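Local atomic coordinates of spectinomycin phosphotransferase (Legionella pneumophila, PDB entry 3I1A), a protein that probably inactivates the antibiotic spectinomycin by transferring a phosphate group to it from a nucleotide, as a kinase-like aminoglycoside phosphotransferase that confers resistance. Residues K75-T83 / K96-H104; A105-L113 / H214-N222. All blocks are in the same frame, centred on the assembly; numbering follows the deposited sequence.

From the N terminus, the chain passes through helix 10-19, three strands of the antiparallel sheet and helix 61-71 before reaching 75-83. Contact 1 then closes a short loop: after 12 residues, which include strand 90-91, the chain returns as strand 95-101 and meets 75-83. Contact 2 opens directly afterwards, since 105-113 continues from 104, and closes over 100 mostly helical residues when 214-222 comes back to it. The two are thus in series, neither crossing nor enclosing the other. Contact 1 fastens the connection after helix 61-71 to the N-terminal sheet; contact 2 ties the linker leaving that sheet to hairpin strand 218-220. They touch where I78 CD1 packs on L219 CD1, 3.9 Å away.

Contact 1. Residues K75-T83 / K96-H104; sequences KEIIFPIHT and KIIAYPFIH
P80 and Y100 lie side by side, with the proline CB over one face of the tyrosine ring and its CG 3.5 Å from Y100 CE2. The ring comes back to P80 although the CB of Y100 points away from 75-83: CG stands beside the backbone N (chi1 -63°) and the plane is turned nearly square to the side-chain stem (chi2 91°). I78 O sits near the ring plane at its edge, and a water that donates to this carbonyl also accepts a weak bond from Y100 OH. The compact, rigid ring of P80 suits this place; its CG reaches on to I98 CG2 at 3.9 Å.

Next along the chain, I81 N donates to A99 O at 2.6 Å. With CG1 beside its own backbone N, I81 reaches past this bond to set CD1 against P101 CD at 3.7 Å, while its CB packs on A99 CB, a methyl small enough for the backbones to approach. A second water joins A99 N to I81 O.

Helix 61-71 adds to the packing, I66 touching P80 and L63 touching I98. This is the N-terminal lobe of a kinase-like fold, where strand 95-101 runs into the hinge and P101 and I103 line the site that takes ADP or AMP, empty in this chain.

Contact 2. Residues A105-L113 / H214-N222; sequences APNGFTQNL and HAGNVLVGN
The F109 ring lies with one face over the A215-G216 peptide: A215 C stands above the ring centre and G216 N, 3.5 Å above the plane, is offset toward the rim. Here the hinge linker of the kinase-like fold meets the end of the catalytic loop and the strand 218-220 that follows it. F109 CD2 also meets A215 CB at 3.5 Å. The H214 ring comes rim to rim with F109, their planes only 17° apart, while N217 CG lies over one histidine face. G216, with no side chain, lets its CA sit close under the F109 ring.

N107 belongs to the site that takes ADP or AMP and N217 to that for magnesium, both empty in this chain. A single beta bridge pairs N107 with L219, and V220 N donates to P106 O almost straight (2.9 Å, 164° at the hydrogen). G108 N donates to A215 O, with a weak second bond to V218 O.

Beside the bridge L219 CD2 touches N107 CB at 3.6 Å; farther along, V220 CG2 meets L113 CD2 at 3.7 Å, two branched apolar side chains crossing obliquely. L113 continues onto W118 and L121 of helix 115-129.

N107 makes an Asx turn. Its CG lies between backbone N and carbonyl carbon (chi1 61°), which brings OD1 to F109 N and T110 N; on the other branch ND2 donates to a water 2.8 Å away, which in turn donates to G216 O.

Contact 1. Residues K75-T83 / K96-H104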
loop_
_atom_site.group_PDB
_atom_site.type_symbol
_atom_site.label_atom_id
_atom_site.label_comp_id
_atom_site.label_asym_id
_atom_site.label_seq_id
_atom_site.Cartn_x
_atom_site.Cartn_y
_atom_site.Cartn_z
ATOM N N LYS A 75 3.490 -0.664 18.356
ATOM C CA LYS A 75 2.806 0.556 18.746
ATOM C C LYS A 75 2.492 1.529 17.620
ATOM O O LYS A 75 1.513 2.299 17.712
ATOM C CB LYS A 75 3.639 1.296 19.796
ATOM C CG LYS A 75 3.852 0.522 21.096
ATOM C CD LYS A 75 4.836 1.254 22.012
ATOM C CE LYS A 75 5.156 0.424 23.261
ATOM N NZ LYS A 75 6.029 1.147 24.236
ATOM N N GLU A 76 3.313 1.491 16.569
ATOM C CA GLU A 76 3.209 2.425 15.450
ATOM C C GLU A 76 2.143 2.163 14.404
ATOM O O GLU A 76 2.418 2.212 13.206
ATOM C CB GLU A 76 4.582 2.566 14.766
ATOM C CG GLU A 76 5.687 3.191 15.654
ATOM C CD GLU A 76 6.248 2.250 16.709
ATOM O OE1 GLU A 76 5.811 1.081 16.820
ATOM O OE2 GLU A 76 7.166 2.683 17.433
ATOM N N ILE A 77 0.930 1.896 14.882
ATOM C CA ILE A 77 -0.232 1.631 14.047
ATOM C C ILE A 77 -1.398 2.480 14.580
ATOM O O ILE A 77 -1.519 2.681 15.797
ATOM C CB ILE A 77 -0.646 0.142 14.172
ATOM C CG1 ILE A 77 0.496 -0.757 13.696
ATOM C CG2 ILE A 77 -1.934 -0.114 13.405
ATOM C CD1 ILE A 77 0.130 -2.219 13.666
ATOM N N ILE A 78 -2.250 2.979 13.692
ATOM C CA ILE A 78 -3.402 3.737 14.154
ATOM C C ILE A 78 -4.436 2.638 14.305
ATOM O O ILE A 78 -5.050 2.218 13.324
ATOM C CB ILE A 78 -3.878 4.773 13.140
ATOM C CG1 ILE A 78 -2.796 5.847 12.971
ATOM C CG2 ILE A 78 -5.192 5.419 13.640
ATOM C CD1 ILE A 78 -3.044 6.782 11.805
ATOM N N PHE A 79 -4.594 2.148 15.534
ATOM C CA PHE A 79 -5.534 1.064 15.826
ATOM C C PHE A 79 -6.965 1.535 15.978
ATOM O O PHE A 79 -7.226 2.684 16.349
ATOM C CB PHE A 79 -5.187 0.351 17.136
ATOM C CG PHE A 79 -3.861 -0.350 17.122
ATOM C CD1 PHE A 79 -2.744 0.213 17.754
ATOM C CD2 PHE A 79 -3.731 -1.574 16.485
ATOM C CE1 PHE A 79 -1.505 -0.449 17.753
ATOM C CE2 PHE A 79 -2.504 -2.240 16.472
ATOM C CZ PHE A 79 -1.385 -1.670 17.113
ATOM N N PRO A 80 -7.920 0.635 15.691
ATOM C CA PRO A 80 -9.334 0.972 15.821
ATOM C C PRO A 80 -9.617 1.216 17.290
ATOM O O PRO A 80 -8.871 0.742 18.160
ATOM C CB PRO A 80 -10.053 -0.304 15.383
ATOM C CG PRO A 80 -9.134 -0.912 14.395
ATOM C CD PRO A 80 -7.735 -0.648 14.985
ATOM N N ILE A 81 -10.687 1.956 17.555
ATOM C CA ILE A 81 -11.130 2.187 18.926
ATOM C C ILE A 81 -11.733 0.832 19.346
ATOM O O ILE A 81 -12.421 0.190 18.552
ATOM C CB ILE A 81 -12.246 3.269 18.967
ATOM C CG1 ILE A 81 -11.703 4.623 18.496
ATOM C CG2 ILE A 81 -12.828 3.381 20.383
ATOM C CD1 ILE A 81 -10.526 5.124 19.299
ATOM N N HIS A 82 -11.469 0.381 20.571
ATOM C CA HIS A 82 -12.010 -0.888 21.042
ATOM C C HIS A 82 -13.499 -0.802 21.328
ATOM O O HIS A 82 -13.976 0.231 21.822
ATOM C CB HIS A 82 -11.362 -1.298 22.367
ATOM C CG HIS A 82 -9.931 -1.705 22.258
ATOM N ND1 HIS A 82 -9.083 -1.213 21.294
ATOM C CD2 HIS A 82 -9.178 -2.500 23.054
ATOM C CE1 HIS A 82 -7.866 -1.684 21.498
ATOM N NE2 HIS A 82 -7.897 -2.468 22.560
ATOM N N THR A 83 -14.230 -1.882 21.050
ATOM C CA THR A 83 -15.654 -1.923 21.369
ATOM C C THR A 83 -15.694 -2.167 22.875
ATOM O O THR A 83 -14.652 -2.400 23.477
ATOM C CB THR A 83 -16.375 -3.082 20.696
ATOM O OG1 THR A 83 -15.947 -4.323 21.285
ATOM C CG2 THR A 83 -16.086 -3.079 19.194
ATOM N N LYS A 96 -20.153 -4.820 9.262
ATOM C CA LYS A 96 -19.200 -4.558 10.336
ATOM C C LYS A 96 -18.993 -3.063 10.528
ATOM O O LYS A 96 -19.073 -2.306 9.565
ATOM C CB LYS A 96 -17.830 -5.113 9.954
ATOM C CG LYS A 96 -17.672 -6.606 9.893
ATOM C CD LYS A 96 -16.185 -6.915 9.587
ATOM C CE LYS A 96 -15.927 -8.408 9.421
ATOM N NZ LYS A 96 -16.625 -8.917 8.208
ATOM N N ILE A 97 -18.710 -2.652 11.770
ATOM C CA ILE A 97 -18.401 -1.244 12.079
ATOM C C ILE A 97 -16.952 -1.250 12.559
ATOM O O ILE A 97 -16.598 -2.071 13.398
ATOM C CB ILE A 97 -19.215 -0.684 13.286
ATOM C CG1 ILE A 97 -20.703 -0.604 12.962
ATOM C CG2 ILE A 97 -18.733 0.736 13.641
ATOM C CD1 ILE A 97 -21.538 0.028 14.105
ATOM N N ILE A 98 -16.122 -0.357 12.032
ATOM C CA ILE A 98 -14.722 -0.238 12.488
ATOM C C ILE A 98 -14.601 1.215 12.840
ATOM O O ILE A 98 -14.751 2.081 11.968
ATOM C CB ILE A 98 -13.664 -0.488 11.385
ATOM C CG1 ILE A 98 -13.975 -1.753 10.584
ATOM C CG2 ILE A 98 -12.298 -0.653 12.053
ATOM C CD1 ILE A 98 -13.644 -3.007 11.282
ATOM N N ALA A 99 -14.328 1.510 14.106
ATOM C CA ALA A 99 -14.228 2.902 14.522
ATOM C C ALA A 99 -12.787 3.317 14.822
ATOM O O ALA A 99 -12.032 2.562 15.435
ATOM C CB ALA A 99 -15.106 3.121 15.748
ATOM N N TYR A 100 -12.421 4.507 14.344
ATOM C CA TYR A 100 -11.092 5.085 14.559
ATOM C C TYR A 100 -11.164 6.530 14.997
ATOM O O TYR A 100 -12.140 7.247 14.722
ATOM C CB TYR A 100 -10.243 5.104 13.277
ATOM C CG TYR A 100 -9.909 3.776 12.679
ATOM C CD1 TYR A 100 -10.731 3.204 11.714
ATOM C CD2 TYR A 100 -8.744 3.099 13.047
ATOM C CE1 TYR A 100 -10.401 1.986 11.116
ATOM C CE2 TYR A 100 -8.404 1.880 12.466
ATOM C CZ TYR A 100 -9.232 1.330 11.501
ATOM O OH TYR A 100 -8.897 0.135 10.902
ATOM N N PRO A 101 -10.115 6.992 15.689
ATOM C CA PRO A 101 -10.136 8.393 16.100
ATOM C C PRO A 101 -9.906 9.133 14.765
ATOM O O PRO A 101 -9.180 8.627 13.906
ATOM C CB PRO A 101 -8.942 8.481 17.056
ATOM C CG PRO A 101 -7.997 7.437 16.520
ATOM C CD PRO A 101 -8.936 6.290 16.223
ATOM N N PHE A 102 -10.547 10.283 14.569
ATOM C CA PHE A 102 -10.384 11.047 13.325
ATOM C C PHE A 102 -9.100 11.870 13.435
ATOM O O PHE A 102 -9.090 12.964 13.998
ATOM C CB PHE A 102 -11.589 11.973 13.107
ATOM C CG PHE A 102 -11.792 12.382 11.674
ATOM C CD1 PHE A 102 -12.808 13.267 11.327
ATOM C CD2 PHE A 102 -10.967 11.886 10.668
ATOM C CE1 PHE A 102 -13.000 13.656 9.995
ATOM C CE2 PHE A 102 -11.152 12.269 9.332
ATOM C CZ PHE A 102 -12.171 13.156 8.999
ATOM N N ILE A 103 -8.016 11.328 12.886
ATOM C CA ILE A 103 -6.705 11.972 12.957
ATOM C C ILE A 103 -6.142 12.487 11.638
ATOM O O ILE A 103 -6.361 11.898 10.575
ATOM C CB ILE A 103 -5.661 10.997 13.561
ATOM C CG1 ILE A 103 -6.032 10.662 15.008
ATOM C CG2 ILE A 103 -4.261 11.600 13.484
ATOM C CD1 ILE A 103 -6.086 11.867 15.937
ATOM N N HIS A 104 -5.412 13.599 11.712
ATOM C CA HIS A 104 -4.783 14.144 10.538
ATOM C C HIS A 104 -3.327 14.068 10.891
ATOM O O HIS A 104 -2.918 14.477 11.980
ATOM C CB HIS A 104 -5.082 15.615 10.257
ATOM C CG HIS A 104 -4.147 16.198 9.243
ATOM N ND1 HIS A 104 -4.115 15.763 7.933
ATOM C CD2 HIS A 104 -3.106 17.055 9.378
ATOM C CE1 HIS A 104 -3.092 16.320 7.308
ATOM N NE2 HIS A 104 -2.464 17.107 8.163
HETATM O O HOH W 1 -5.726 0.027 11.940
HETATM O O HOH W 2 -13.580 -0.392 16.064
#

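Contact 2. Residues A105-L113 / H214-N222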
loop_
_atom_site.group_PDB
_atom_site.type_symbol
_atom_site.label_atom_id
_atom_site.label_comp_id
_atom_site.label_asym_id
_atom_site.label_seq_id
_atom_site.Cartn_x
_atom_site.Cartn_y
_atom_site.Cartn_z
ATOM N N ALA A 105 -2.556 13.535 9.962
ATOM C CA ALA A 105 -1.130 13.427 10.124
ATOM C C ALA A 105 -0.581 13.487 8.714
ATOM O O ALA A 105 -1.134 12.901 7.779
ATOM C CB ALA A 105 -0.756 12.122 10.807
ATOM N N PRO A 106 0.493 14.246 8.525
ATOM C CA PRO A 106 1.071 14.341 7.191
ATOM C C PRO A 106 1.838 13.043 6.888
ATOM O O PRO A 106 2.333 12.388 7.797
ATOM C CB PRO A 106 1.979 15.559 7.302
ATOM C CG PRO A 106 2.435 15.522 8.743
ATOM C CD PRO A 106 1.166 15.145 9.483
ATOM N N ASN A 107 1.901 12.647 5.623
ATOM C CA ASN A 107 2.652 11.428 5.299
ATOM C C ASN A 107 4.093 11.781 4.911
ATOM O O ASN A 107 4.479 12.963 4.897
ATOM C CB ASN A 107 1.966 10.631 4.174
ATOM C CG ASN A 107 1.860 11.411 2.876
ATOM O OD1 ASN A 107 2.730 12.240 2.549
ATOM N ND2 ASN A 107 0.798 11.141 2.115
ATOM N N GLY A 108 4.879 10.748 4.602
ATOM C CA GLY A 108 6.280 10.919 4.262
ATOM C C GLY A 108 6.607 11.702 3.010
ATOM O O GLY A 108 7.767 12.089 2.810
ATOM N N PHE A 109 5.610 11.902 2.152
ATOM C CA PHE A 109 5.792 12.701 0.940
ATOM C C PHE A 109 5.752 14.144 1.458
ATOM O O PHE A 109 6.693 14.926 1.284
ATOM C CB PHE A 109 4.620 12.515 -0.041
ATOM C CG PHE A 109 4.577 11.170 -0.742
ATOM C CD1 PHE A 109 3.353 10.558 -1.018
ATOM C CD2 PHE A 109 5.744 10.528 -1.156
ATOM C CE1 PHE A 109 3.297 9.331 -1.691
ATOM C CE2 PHE A 109 5.693 9.292 -1.832
ATOM C CZ PHE A 109 4.473 8.699 -2.096
ATOM N N THR A 110 4.656 14.457 2.137
ATOM C CA THR A 110 4.375 15.781 2.697
ATOM C C THR A 110 5.435 16.306 3.648
ATOM O O THR A 110 5.888 17.452 3.533
ATOM C CB THR A 110 3.044 15.739 3.446
ATOM O OG1 THR A 110 2.031 15.258 2.552
ATOM C CG2 THR A 110 2.670 17.122 3.979
ATOM N N GLN A 111 5.821 15.455 4.590
ATOM C CA GLN A 111 6.815 15.807 5.595
ATOM C C GLN A 111 7.888 14.729 5.650
ATOM O O GLN A 111 7.638 13.629 6.130
ATOM C CB GLN A 111 6.128 15.923 6.961
ATOM C CG GLN A 111 7.049 16.262 8.101
ATOM C CD GLN A 111 6.283 16.539 9.376
ATOM O OE1 GLN A 111 6.482 15.881 10.400
ATOM N NE2 GLN A 111 5.390 17.515 9.318
ATOM N N ASN A 112 9.081 15.041 5.161
ATOM C CA ASN A 112 10.158 14.057 5.186
ATOM C C ASN A 112 10.517 13.594 6.589
ATOM O O ASN A 112 10.536 14.390 7.538
ATOM C CB ASN A 112 11.391 14.621 4.502
ATOM C CG ASN A 112 11.094 15.075 3.103
ATOM O OD1 ASN A 112 10.433 14.368 2.339
ATOM N ND2 ASN A 112 11.560 16.272 2.758
ATOM N N LEU A 113 10.805 12.299 6.716
ATOM C CA LEU A 113 11.163 11.725 8.008
ATOM C C LEU A 113 12.486 12.258 8.551
ATOM O O LEU A 113 13.420 12.505 7.790
ATOM C CB LEU A 113 11.274 10.201 7.901
ATOM C CG LEU A 113 10.061 9.419 7.402
ATOM C CD1 LEU A 113 10.289 7.930 7.674
ATOM C CD2 LEU A 113 8.796 9.888 8.093
ATOM N N HIS A 214 5.546 2.491 0.964
ATOM C CA HIS A 214 6.200 3.672 0.415
ATOM C C HIS A 214 5.872 4.863 1.317
ATOM O O HIS A 214 5.109 4.722 2.278
ATOM C CB HIS A 214 5.746 3.936 -1.032
ATOM C CG HIS A 214 4.270 4.072 -1.194
ATOM N ND1 HIS A 214 3.595 5.253 -0.951
ATOM C CD2 HIS A 214 3.339 3.180 -1.607
ATOM C CE1 HIS A 214 2.312 5.077 -1.213
ATOM N NE2 HIS A 214 2.130 3.830 -1.613
ATOM N N ALA A 215 6.450 6.023 1.005
ATOM C CA ALA A 215 6.288 7.214 1.840
ATOM C C ALA A 215 4.866 7.643 2.110
ATOM O O ALA A 215 4.585 8.250 3.150
ATOM C CB ALA A 215 7.091 8.373 1.260
ATOM N N GLY A 216 3.967 7.336 1.181
ATOM C CA GLY A 216 2.585 7.698 1.373
ATOM C C GLY A 216 1.916 6.900 2.467
ATOM O O GLY A 216 0.876 7.302 2.986
ATOM N N ASN A 217 2.510 5.763 2.829
ATOM C CA ASN A 217 1.933 4.921 3.869
ATOM C C ASN A 217 2.563 5.031 5.255
ATOM O O ASN A 217 2.343 4.198 6.148
ATOM C CB ASN A 217 1.862 3.484 3.376
ATOM C CG ASN A 217 0.748 3.314 2.354
ATOM O OD1 ASN A 217 -0.269 4.006 2.440
ATOM N ND2 ASN A 217 0.921 2.412 1.408
ATOM N N VAL A 218 3.367 6.076 5.432
ATOM C CA VAL A 218 3.915 6.348 6.745
ATOM C C VAL A 218 3.409 7.741 7.126
ATOM O O VAL A 218 3.597 8.692 6.364
ATOM C CB VAL A 218 5.456 6.385 6.764
ATOM C CG1 VAL A 218 5.919 6.731 8.173
ATOM C CG2 VAL A 218 6.026 5.048 6.361
ATOM N N LEU A 219 2.773 7.859 8.287
ATOM C CA LEU A 219 2.294 9.160 8.751
ATOM C C LEU A 219 3.158 9.562 9.925
ATOM O O LEU A 219 3.637 8.707 10.666
ATOM C CB LEU A 219 0.842 9.084 9.213
ATOM C CG LEU A 219 -0.181 8.606 8.173
ATOM C CD1 LEU A 219 -1.557 8.718 8.759
ATOM C CD2 LEU A 219 -0.081 9.441 6.927
ATOM N N VAL A 220 3.369 10.860 10.092
ATOM C CA VAL A 220 4.160 11.358 11.219
ATOM C C VAL A 220 3.127 11.995 12.122
ATOM O O VAL A 220 2.554 13.031 11.780
ATOM C CB VAL A 220 5.179 12.414 10.773
ATOM C CG1 VAL A 220 5.895 12.992 11.993
ATOM C CG2 VAL A 220 6.167 11.801 9.817
ATOM N N GLY A 221 2.873 11.385 13.273
ATOM C CA GLY A 221 1.828 11.925 14.117
ATOM C C GLY A 221 2.186 12.456 15.475
ATOM O O GLY A 221 3.187 13.157 15.640
ATOM N N ASN A 222 1.324 12.116 16.435
ATOM C CA ASN A 222 1.484 12.540 17.813
ATOM C C ASN A 222 2.825 12.148 18.379
ATOM O O ASN A 222 3.294 11.018 18.176
HETATM O O HOH W 3 -1.026 9.094 2.770
#